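Local coordinates for fimbrial subunit type 1 (Actinomyces oris, PDB 3UXF), which serves as the major subunit of the fimbriae that this bacterium carries on its cell surface, at residues R199-T204 / S351-V356; D230-K235 / A306-E311; F377-C382 / V420-L425; A389-S394 / Y444-E449. All blocks are in the same frame, centred on the assembly; numbering follows the deposited sequence.

Contact 1: R199-T204 / S351-V356; sequences RDITYT and SKYGKV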
# COMPACT_ATOMS: atom_id res chain seq x y z
N ARG A 199 21.48 -2.96 5.55
CA ARG A 199 21.10 -1.87 6.44
C ARG A 199 19.59 -1.89 6.68
O ARG A 199 18.80 -2.41 5.87
CB ARG A 199 21.51 -0.53 5.82
CG ARG A 199 23.00 -0.45 5.42
CD ARG A 199 23.91 -0.81 6.57
NE ARG A 199 24.06 0.35 7.47
CZ ARG A 199 24.84 0.36 8.55
NH1 ARG A 199 25.54 -0.71 8.89
NH2 ARG A 199 24.91 1.46 9.31
N ASP A 200 19.19 -1.28 7.79
CA ASP A 200 17.80 -1.29 8.22
C ASP A 200 16.87 -0.66 7.18
O ASP A 200 17.21 0.39 6.62
CB ASP A 200 17.68 -0.45 9.50
CG ASP A 200 18.43 -1.08 10.69
OD1 ASP A 200 18.85 -2.25 10.61
OD2 ASP A 200 18.61 -0.35 11.69
N ILE A 201 15.70 -1.25 6.99
CA ILE A 201 14.69 -0.66 6.11
C ILE A 201 13.43 -0.45 6.94
O ILE A 201 13.10 -1.28 7.77
CB ILE A 201 14.44 -1.59 4.89
CG1 ILE A 201 15.66 -1.51 3.93
CG2 ILE A 201 13.10 -1.26 4.17
CD1 ILE A 201 15.60 -2.49 2.75
N THR A 202 12.70 0.64 6.73
CA THR A 202 11.50 0.89 7.53
C THR A 202 10.25 0.75 6.67
O THR A 202 10.19 1.32 5.57
CB THR A 202 11.48 2.32 8.09
OG1 THR A 202 12.70 2.60 8.80
CG2 THR A 202 10.31 2.50 9.04
N TYR A 203 9.27 0.00 7.15
CA TYR A 203 7.98 -0.07 6.47
C TYR A 203 6.90 0.65 7.25
O TYR A 203 6.88 0.61 8.49
CB TYR A 203 7.56 -1.54 6.32
CG TYR A 203 8.41 -2.33 5.35
CD1 TYR A 203 8.53 -1.94 4.02
CD2 TYR A 203 9.07 -3.48 5.75
CE1 TYR A 203 9.26 -2.66 3.12
CE2 TYR A 203 9.82 -4.23 4.84
CZ TYR A 203 9.92 -3.82 3.53
OH TYR A 203 10.67 -4.56 2.63
N THR A 204 6.02 1.37 6.54
CA THR A 204 4.96 2.12 7.20
C THR A 204 3.67 1.72 6.55
O THR A 204 3.51 1.85 5.33
CB THR A 204 5.16 3.64 7.07
OG1 THR A 204 6.48 4.01 7.51
CG2 THR A 204 4.07 4.40 7.88
N SER A 351 11.92 -2.64 -2.91
CA SER A 351 13.30 -2.12 -2.83
C SER A 351 14.13 -2.94 -3.83
O SER A 351 13.94 -4.15 -3.97
CB SER A 351 13.88 -2.32 -1.42
OG SER A 351 13.11 -1.66 -0.44
N LYS A 352 15.02 -2.26 -4.56
CA LYS A 352 15.78 -2.92 -5.63
C LYS A 352 17.28 -2.75 -5.41
O LYS A 352 17.79 -1.63 -5.39
CB LYS A 352 15.35 -2.37 -7.00
CG LYS A 352 13.89 -2.57 -7.29
CD LYS A 352 13.53 -1.89 -8.62
CE LYS A 352 12.04 -2.06 -8.91
NZ LYS A 352 11.75 -3.39 -9.54
N TYR A 353 17.99 -3.86 -5.25
CA TYR A 353 19.43 -3.88 -4.97
C TYR A 353 20.16 -4.60 -6.08
O TYR A 353 19.72 -5.66 -6.54
CB TYR A 353 19.70 -4.60 -3.62
CG TYR A 353 19.38 -3.79 -2.39
CD1 TYR A 353 18.09 -3.81 -1.84
CD2 TYR A 353 20.33 -2.97 -1.81
CE1 TYR A 353 17.78 -3.03 -0.72
CE2 TYR A 353 20.04 -2.20 -0.69
CZ TYR A 353 18.77 -2.23 -0.15
OH TYR A 353 18.46 -1.50 0.96
N GLY A 354 21.28 -4.02 -6.51
CA GLY A 354 22.04 -4.61 -7.60
C GLY A 354 23.47 -5.00 -7.23
O GLY A 354 24.09 -4.43 -6.33
N LYS A 355 23.98 -5.99 -7.93
CA LYS A 355 25.39 -6.38 -7.84
C LYS A 355 26.22 -5.47 -8.71
O LYS A 355 25.79 -5.11 -9.80
CB LYS A 355 25.51 -7.81 -8.37
CG LYS A 355 26.96 -8.27 -8.53
CD LYS A 355 27.09 -9.73 -9.07
CE LYS A 355 26.18 -10.70 -8.32
NZ LYS A 355 26.77 -11.08 -7.01
N VAL A 356 27.41 -5.07 -8.24
CA VAL A 356 28.37 -4.37 -9.08
C VAL A 356 29.55 -5.30 -9.26
O VAL A 356 30.06 -5.85 -8.29
CB VAL A 356 28.85 -3.08 -8.39
CG1 VAL A 356 29.96 -2.45 -9.18
CG2 VAL A 356 27.64 -2.11 -8.23
O HOH W 1 19.26 -3.31 3.21
O HOH W 2 10.82 -3.32 0.18
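I201 meets S351 and Y353 where two sheets of a beta sandwich face each other, I201 on strand 201-208 and the other two on the long strand 344-362. Such interfaces are built by side chains rather than by backbone pairing, as the I201 side chain demonstrates. At CB the chain forks. The CG2 branch stays within its own strand, 4.1 Å above the plane of the Y203 ring and displaced toward its rim. The other branch sets out across the gap with CG1 anti to the carbonyl carbon (chi1 -73°), approaching Y353 OH at 4.1 Å. Its end, CD1, touches the edge of the tyrosine near the ring plane, 3.5 Å from Y353 OH, and also lies 4.1 Å from S351 OG. The side chains of I201 and Y353 come from opposite directions. Both hydroxyls have polar partners beyond the contact, D191 for S351 and the carbonyl of A194 for Y353, which satisfies them in this buried place beside a methyl group. Water also links the segments. One molecule donates to R199 O and Y353 OH; a second is hydrogen-bonded to Y203 OH at 2.8 Å and donates to S351 OG at 2.9 Å.

Contact 2: D230-K235 / A306-E311; sequences DKRIKK and AAVNLE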
# COMPACT_ATOMS: atom_id res chain seq x y z
N ASP A 230 8.94 -10.98 3.52
CA ASP A 230 9.95 -11.76 2.86
C ASP A 230 10.77 -12.49 3.93
O ASP A 230 11.08 -11.95 4.99
CB ASP A 230 10.82 -10.79 2.07
CG ASP A 230 11.86 -11.48 1.20
OD1 ASP A 230 12.88 -11.94 1.75
OD2 ASP A 230 11.68 -11.53 -0.04
N LYS A 231 11.11 -13.74 3.64
CA LYS A 231 11.87 -14.51 4.61
C LYS A 231 13.27 -14.01 4.92
O LYS A 231 13.86 -14.41 5.94
CB LYS A 231 11.94 -15.97 4.18
CG LYS A 231 10.61 -16.66 4.23
CD LYS A 231 10.80 -18.14 4.50
CE LYS A 231 9.44 -18.77 4.79
NZ LYS A 231 9.54 -20.22 5.12
N ARG A 232 13.81 -13.08 4.13
CA ARG A 232 15.09 -12.46 4.48
C ARG A 232 15.04 -11.46 5.66
O ARG A 232 16.07 -11.11 6.20
CB ARG A 232 15.71 -11.78 3.26
CG ARG A 232 16.13 -12.73 2.18
CD ARG A 232 16.45 -11.99 0.87
NE ARG A 232 15.20 -11.56 0.22
CZ ARG A 232 15.12 -11.10 -1.04
NH1 ARG A 232 16.21 -10.98 -1.78
NH2 ARG A 232 13.93 -10.71 -1.55
N ILE A 233 13.83 -11.03 6.07
CA ILE A 233 13.66 -10.11 7.19
C ILE A 233 13.66 -10.90 8.50
O ILE A 233 13.10 -12.00 8.55
CB ILE A 233 12.32 -9.36 7.01
CG1 ILE A 233 12.47 -8.46 5.78
CG2 ILE A 233 12.00 -8.54 8.26
CD1 ILE A 233 11.12 -7.87 5.26
N LYS A 234 14.28 -10.35 9.53
CA LYS A 234 14.27 -10.97 10.86
C LYS A 234 12.90 -10.73 11.50
O LYS A 234 12.62 -9.66 12.04
CB LYS A 234 15.40 -10.40 11.73
CG LYS A 234 16.79 -10.73 11.24
CD LYS A 234 17.81 -10.26 12.29
CE LYS A 234 19.23 -10.52 11.82
NZ LYS A 234 19.46 -11.98 11.72
N LYS A 235 12.04 -11.74 11.46
CA LYS A 235 10.69 -11.49 11.97
C LYS A 235 10.61 -11.30 13.47
O LYS A 235 9.66 -10.72 13.99
CB LYS A 235 9.74 -12.58 11.49
CG LYS A 235 9.88 -13.88 12.27
CD LYS A 235 8.90 -14.88 11.71
CE LYS A 235 8.49 -15.97 12.70
NZ LYS A 235 9.61 -16.93 12.89
N ALA A 306 23.76 -8.98 7.91
CA ALA A 306 24.56 -8.12 7.05
C ALA A 306 24.78 -8.71 5.67
O ALA A 306 24.70 -7.96 4.69
CB ALA A 306 25.89 -7.76 7.71
N ALA A 307 25.04 -10.01 5.56
CA ALA A 307 25.36 -10.57 4.26
C ALA A 307 24.16 -11.06 3.48
O ALA A 307 24.31 -11.85 2.55
CB ALA A 307 26.41 -11.68 4.40
N VAL A 308 22.97 -10.56 3.83
CA VAL A 308 21.74 -10.98 3.17
C VAL A 308 21.83 -10.88 1.65
O VAL A 308 22.37 -9.91 1.13
CB VAL A 308 20.55 -10.14 3.64
CG1 VAL A 308 20.79 -8.63 3.39
CG2 VAL A 308 19.25 -10.58 2.98
N ASN A 309 21.30 -11.87 0.95
CA ASN A 309 21.30 -11.80 -0.49
C ASN A 309 20.08 -11.02 -0.93
O ASN A 309 19.02 -11.59 -1.15
CB ASN A 309 21.31 -13.18 -1.09
CG ASN A 309 21.31 -13.15 -2.60
OD1 ASN A 309 21.17 -12.10 -3.22
ND2 ASN A 309 21.46 -14.32 -3.20
N LEU A 310 20.24 -9.71 -1.03
CA LEU A 310 19.14 -8.83 -1.44
C LEU A 310 19.14 -8.51 -2.92
O LEU A 310 18.37 -7.64 -3.36
CB LEU A 310 19.20 -7.50 -0.64
CG LEU A 310 18.52 -7.45 0.73
CD1 LEU A 310 18.69 -6.07 1.40
CD2 LEU A 310 17.05 -7.77 0.71
N GLU A 311 19.95 -9.20 -3.73
CA GLU A 311 19.97 -8.92 -5.16
C GLU A 311 18.58 -9.00 -5.77
O GLU A 311 17.87 -9.98 -5.57
CB GLU A 311 20.93 -9.87 -5.90
CG GLU A 311 21.28 -9.35 -7.30
CD GLU A 311 22.29 -10.22 -8.06
OE1 GLU A 311 22.64 -11.33 -7.58
OE2 GLU A 311 22.67 -9.80 -9.16
O HOH W 3 15.40 -10.55 -4.55
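An Asx turn on D230, set inside a type I beta turn from D230 to I233, holds R232 so that its side chain reaches across to V308, N309 and L310. D230 OD1 accepts the backbone N-H of R232 on its anti side, at 2.8 Å. The arginine chain bends at chi3 (-75°), which turns the guanidinium toward D230 and N309, and the same carboxylate receives it side-on: R232 NE donates to D230 OD1 at 2.8 Å, on the syn side but tilted 33° out of the carboxylate plane, while R232 NH2 approaches OD2 from above that plane. This two-point grip fixes the rotation of the guanidinium and turns NH1 toward the second loop. There R232 NH1 donates to N309 O over 2.9 Å, a fairly straight bond (164°) that lies in the guanidinium plane and uses a carbonyl lone pair.

The loops so joined flank paired strands of the mixed sheet: the first follows strand 224-229, and the second leads into its antiparallel neighbour, strand 312-321. NH2 of R232 extends the link to the carbonyl of D313. NH1 also donates to a water, which in turn donates to E311 O at 2.7 Å.

Apolar atoms complete the contact. V308 crosses the arginine at about a right angle, its CG2 3.7 Å from R232 CB and also close to CG and CD. L310 CD2 lies 4.0 Å above one face of the guanidinium, toward its rim. N309, the centre of an inverse gamma turn, forms an Asx turn of its own, with OD1 accepting the E311 N-H at 3.2 Å.

Contact 3: F377-C382 / V420-L425; sequences FQVYEC and VEINYL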
# COMPACT_ATOMS: atom_id res chain seq x y z
N PHE A 377 39.08 -0.70 -2.87
CA PHE A 377 38.12 0.36 -3.07
C PHE A 377 37.16 0.48 -1.92
O PHE A 377 36.84 -0.52 -1.26
CB PHE A 377 37.31 0.07 -4.32
CG PHE A 377 38.13 0.08 -5.57
CD1 PHE A 377 38.20 1.23 -6.34
CD2 PHE A 377 38.79 -1.07 -5.99
CE1 PHE A 377 38.98 1.26 -7.54
CE2 PHE A 377 39.56 -1.06 -7.17
CZ PHE A 377 39.64 0.11 -7.96
N GLN A 378 36.66 1.68 -1.72
CA GLN A 378 35.52 1.90 -0.84
C GLN A 378 34.48 2.64 -1.67
O GLN A 378 34.79 3.12 -2.77
CB GLN A 378 35.90 2.72 0.38
CG GLN A 378 36.97 1.99 1.16
CD GLN A 378 37.16 2.54 2.55
OE1 GLN A 378 37.34 3.75 2.75
NE2 GLN A 378 37.12 1.64 3.54
N VAL A 379 33.25 2.71 -1.16
CA VAL A 379 32.13 3.28 -1.94
C VAL A 379 31.43 4.36 -1.13
O VAL A 379 31.22 4.19 0.08
CB VAL A 379 31.09 2.20 -2.30
CG1 VAL A 379 30.01 2.78 -3.25
CG2 VAL A 379 31.77 0.95 -2.91
N TYR A 380 31.04 5.45 -1.80
CA TYR A 380 30.28 6.51 -1.15
C TYR A 380 29.04 6.85 -1.99
O TYR A 380 29.02 6.59 -3.20
CB TYR A 380 31.12 7.80 -1.07
CG TYR A 380 32.36 7.69 -0.20
CD1 TYR A 380 33.48 7.03 -0.67
CD2 TYR A 380 32.41 8.28 1.07
CE1 TYR A 380 34.63 6.93 0.10
CE2 TYR A 380 33.55 8.16 1.87
CZ TYR A 380 34.64 7.49 1.37
OH TYR A 380 35.79 7.39 2.14
N GLU A 381 28.05 7.47 -1.36
CA GLU A 381 27.10 8.27 -2.13
C GLU A 381 27.82 9.57 -2.46
O GLU A 381 28.63 10.02 -1.67
CB GLU A 381 25.82 8.51 -1.36
CG GLU A 381 24.94 7.24 -1.33
CD GLU A 381 23.64 7.40 -0.57
OE1 GLU A 381 23.57 8.14 0.42
OE2 GLU A 381 22.66 6.76 -0.98
N CYS A 382 27.59 10.13 -3.64
CA CYS A 382 28.34 11.35 -4.00
C CYS A 382 27.58 12.17 -5.00
O CYS A 382 26.65 11.70 -5.65
CB CYS A 382 29.72 11.02 -4.59
SG CYS A 382 29.56 10.07 -6.15
N VAL A 420 36.37 -7.63 -8.47
CA VAL A 420 35.76 -7.82 -7.16
C VAL A 420 34.28 -7.51 -7.30
O VAL A 420 33.91 -6.62 -8.08
CB VAL A 420 36.40 -6.96 -6.03
CG1 VAL A 420 36.25 -5.46 -6.31
CG2 VAL A 420 35.81 -7.31 -4.66
N GLU A 421 33.45 -8.25 -6.58
CA GLU A 421 32.01 -7.93 -6.56
C GLU A 421 31.69 -7.06 -5.37
O GLU A 421 32.21 -7.28 -4.26
CB GLU A 421 31.16 -9.20 -6.50
CG GLU A 421 31.39 -10.07 -7.71
CD GLU A 421 30.40 -11.20 -7.85
OE1 GLU A 421 29.65 -11.50 -6.89
OE2 GLU A 421 30.37 -11.79 -8.95
N ILE A 422 30.85 -6.06 -5.61
CA ILE A 422 30.35 -5.21 -4.53
C ILE A 422 28.86 -5.54 -4.42
O ILE A 422 28.04 -5.14 -5.28
CB ILE A 422 30.60 -3.74 -4.84
CG1 ILE A 422 32.11 -3.50 -5.01
CG2 ILE A 422 30.02 -2.88 -3.73
CD1 ILE A 422 32.47 -2.11 -5.42
N ASN A 423 28.51 -6.31 -3.39
CA ASN A 423 27.16 -6.84 -3.25
C ASN A 423 26.55 -6.37 -1.95
O ASN A 423 27.05 -6.76 -0.90
CB ASN A 423 27.22 -8.37 -3.13
CG ASN A 423 27.80 -9.05 -4.36
OD1 ASN A 423 27.61 -8.57 -5.50
ND2 ASN A 423 28.48 -10.15 -4.16
N TYR A 424 25.46 -5.60 -1.96
CA TYR A 424 24.76 -5.10 -3.13
C TYR A 424 24.38 -3.65 -2.84
O TYR A 424 24.31 -3.25 -1.68
CB TYR A 424 23.49 -5.91 -3.37
CG TYR A 424 23.72 -7.40 -3.43
CD1 TYR A 424 23.98 -8.03 -4.63
CD2 TYR A 424 23.67 -8.17 -2.28
CE1 TYR A 424 24.19 -9.39 -4.70
CE2 TYR A 424 23.88 -9.54 -2.33
CZ TYR A 424 24.14 -10.14 -3.55
OH TYR A 424 24.36 -11.49 -3.62
N LEU A 425 24.13 -2.87 -3.89
CA LEU A 425 23.77 -1.47 -3.74
C LEU A 425 22.36 -1.17 -4.24
O LEU A 425 21.96 -1.65 -5.30
CB LEU A 425 24.77 -0.58 -4.48
CG LEU A 425 26.11 -0.34 -3.78
CD1 LEU A 425 27.18 0.05 -4.78
CD2 LEU A 425 25.96 0.72 -2.70
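The first torsions of V379 and I422 aim their methyls at each other. V379 has CG1 anti to the backbone N (chi1 -173°), which places CG2 anti to the carbonyl carbon and spreads the two methyls toward the opposing strand. I422 carries CG1 anti to its own carbonyl carbon and continues in an extended chain (chi2 176°), pushing CD1 forward. The two side chains reach each other tip to tip, with V379 CG2 4.0 Å from I422 CD1. The second valine methyl finds a different partner: V379 CG1 lies 4.2 Å from L425 CD1. One branched residue thus spans two positions on the facing strand.

That I422 and L425, three residues apart, both point inward goes with a cis peptide bond before Y424. N423 and Y424 turn away from the interface together, and the Y424 ring is covered on one face by N423 CB, 3.3 Å above its centre. On this outer side N423 ND2 donates to E421 OE1 at 3.3 Å, nearly straight (171°) and along the anti lone pair; K355 NZ makes a salt bridge to E421 OE1 and a hydrogen bond to N423 OD1. Within the core, F412 packs on I422.

Here strands 376-385 and 419-426 belong to separate sheets, their CA atoms 9.1 Å apart at V379 and I422. Apolar side chains packed between two facing sheets are characteristic of a beta sandwich, consistent with the prealbumin-like fold assigned to this region.

Contact 4: A389-S394 / Y444-E449; sequences ATLRDS and YYCLVE. With CA (calcium ion), chain C.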
# COMPACT_ATOMS: atom_id res chain seq x y z
N ALA A 389 33.98 14.64 -8.03
CA ALA A 389 32.81 14.39 -7.23
C ALA A 389 33.05 14.83 -5.82
O ALA A 389 34.18 14.86 -5.35
CB ALA A 389 32.43 12.89 -7.28
N THR A 390 31.96 15.17 -5.15
CA THR A 390 31.97 15.48 -3.74
C THR A 390 31.40 14.27 -2.96
O THR A 390 30.22 13.90 -3.12
CB THR A 390 31.09 16.69 -3.45
OG1 THR A 390 31.60 17.82 -4.17
CG2 THR A 390 31.07 17.01 -1.97
N LEU A 391 32.22 13.66 -2.11
CA LEU A 391 31.77 12.51 -1.33
C LEU A 391 30.82 12.94 -0.24
O LEU A 391 31.02 13.97 0.42
CB LEU A 391 32.97 11.80 -0.70
CG LEU A 391 34.08 11.40 -1.67
CD1 LEU A 391 35.17 10.69 -0.88
CD2 LEU A 391 33.49 10.49 -2.75
N ARG A 392 29.76 12.16 -0.05
CA ARG A 392 28.80 12.39 1.03
C ARG A 392 29.19 11.49 2.23
O ARG A 392 29.50 10.32 2.08
CB ARG A 392 27.38 12.08 0.48
CG ARG A 392 26.15 12.62 1.22
CD ARG A 392 24.83 12.52 0.32
NE ARG A 392 25.04 13.05 -1.04
CZ ARG A 392 24.57 12.49 -2.16
NH1 ARG A 392 23.82 11.38 -2.12
NH2 ARG A 392 24.86 13.02 -3.36
N ASP A 393 29.14 12.03 3.44
CA ASP A 393 29.49 11.28 4.62
C ASP A 393 28.39 10.27 4.96
O ASP A 393 27.24 10.64 5.13
CB ASP A 393 29.65 12.30 5.76
CG ASP A 393 30.02 11.67 7.09
OD1 ASP A 393 30.28 10.45 7.18
OD2 ASP A 393 30.09 12.44 8.08
N SER A 394 28.73 8.99 5.02
CA SER A 394 27.72 7.95 5.27
C SER A 394 27.17 7.97 6.69
O SER A 394 26.11 7.41 6.95
CB SER A 394 28.32 6.58 4.97
OG SER A 394 28.91 6.62 3.66
N TYR A 444 24.27 9.63 -7.46
CA TYR A 444 25.41 8.79 -7.83
C TYR A 444 25.98 8.04 -6.63
O TYR A 444 25.87 8.49 -5.48
CB TYR A 444 26.52 9.64 -8.43
CG TYR A 444 26.35 9.93 -9.89
CD1 TYR A 444 26.77 9.02 -10.84
CD2 TYR A 444 25.81 11.14 -10.32
CE1 TYR A 444 26.63 9.27 -12.17
CE2 TYR A 444 25.67 11.40 -11.68
CZ TYR A 444 26.10 10.47 -12.58
OH TYR A 444 25.98 10.71 -13.95
N TYR A 445 26.63 6.93 -6.93
CA TYR A 445 27.64 6.39 -6.03
C TYR A 445 29.02 6.75 -6.59
O TYR A 445 29.14 7.12 -7.76
CB TYR A 445 27.54 4.86 -6.01
CG TYR A 445 26.25 4.39 -5.39
CD1 TYR A 445 25.93 4.74 -4.08
CD2 TYR A 445 25.37 3.58 -6.09
CE1 TYR A 445 24.73 4.30 -3.49
CE2 TYR A 445 24.16 3.13 -5.52
CZ TYR A 445 23.85 3.50 -4.20
OH TYR A 445 22.66 3.09 -3.63
N CYS A 446 30.07 6.63 -5.77
CA CYS A 446 31.45 6.87 -6.20
C CYS A 446 32.31 5.74 -5.69
O CYS A 446 32.20 5.38 -4.52
CB CYS A 446 31.99 8.19 -5.57
SG CYS A 446 31.54 9.63 -6.63
N LEU A 447 33.16 5.20 -6.55
CA LEU A 447 34.28 4.37 -6.05
C LEU A 447 35.40 5.28 -5.63
O LEU A 447 35.67 6.26 -6.30
CB LEU A 447 34.79 3.46 -7.15
CG LEU A 447 33.82 2.44 -7.70
CD1 LEU A 447 34.45 1.74 -8.87
CD2 LEU A 447 33.39 1.47 -6.61
N VAL A 448 36.06 4.98 -4.52
CA VAL A 448 37.34 5.62 -4.22
C VAL A 448 38.37 4.52 -4.17
O VAL A 448 38.24 3.56 -3.42
CB VAL A 448 37.29 6.36 -2.88
CG1 VAL A 448 38.69 6.82 -2.46
CG2 VAL A 448 36.31 7.57 -2.98
N GLU A 449 39.39 4.64 -5.01
CA GLU A 449 40.49 3.69 -4.97
C GLU A 449 41.39 4.00 -3.76
O GLU A 449 42.09 4.99 -3.73
CB GLU A 449 41.27 3.72 -6.28
CG GLU A 449 42.30 2.61 -6.39
CD GLU A 449 42.88 2.45 -7.80
OE1 GLU A 449 42.23 2.87 -8.79
OE2 GLU A 449 44.01 1.86 -7.94
CA CA C . 31.02 10.75 9.58
O HOH W 4 23.62 9.24 -3.92
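The forked end of L391 settles across the shallow dip between C446 and V448. Two residues apart, these point to the same face of their strand, L447 to the other. L391 CD2 lies 3.9 Å from C446 CB, and L391 CD1 lies 3.9 Å from V448 CG2. The leucine meets the valine at a slant. A smaller knob lies further along, where the A389 methyl presses on the sulfur with CB 3.4 Å from C446 SG, a close fit. With SG anti to its carbonyl carbon (chi1 -87°), C446 faces A389 and at the same time forms the disulfide with C382. Beside the apolar patch a water joins the segments, accepting from R392 NH1 and donating to Y444 O at 2.8 Å. Further along the chain, D393 chelates a calcium ion through OD1 at 2.5 Å and OD2 at 2.4 Å; D395, T398, T400 and D402 also bind this ion. The short strand segments 389-391 and 444-449 run almost perpendicular (86°), their axes 8.5 Å apart at closest approach, although both strands pair antiparallel with strand 376-385. P464 of strand 463-465 packs against both A389 and C446.

From the N terminus, contact 1 opens at 199-204. Before it closes, the chain passes through both halves of contact 2, which ties off the 230-311 excursion and is nested within the larger loop. The return at 351-356 closes contact 1 on the long strand 344-362, where Y353 packs against L310 of contact 2. That strand pairs with strand 419-426: G354 N lies 2.7 Å from L425 O, probably hydrogen-bonded, joining contact 1 to contact 3. Contacts 3 and 4 come after contact 1 has closed, and cross: 377-382 and then 389-394 open, 420-425 closes contact 3, and 444-449 closes contact 4. Y380 O, 2.8 Å from C446 N and probably hydrogen-bonded, joins these two.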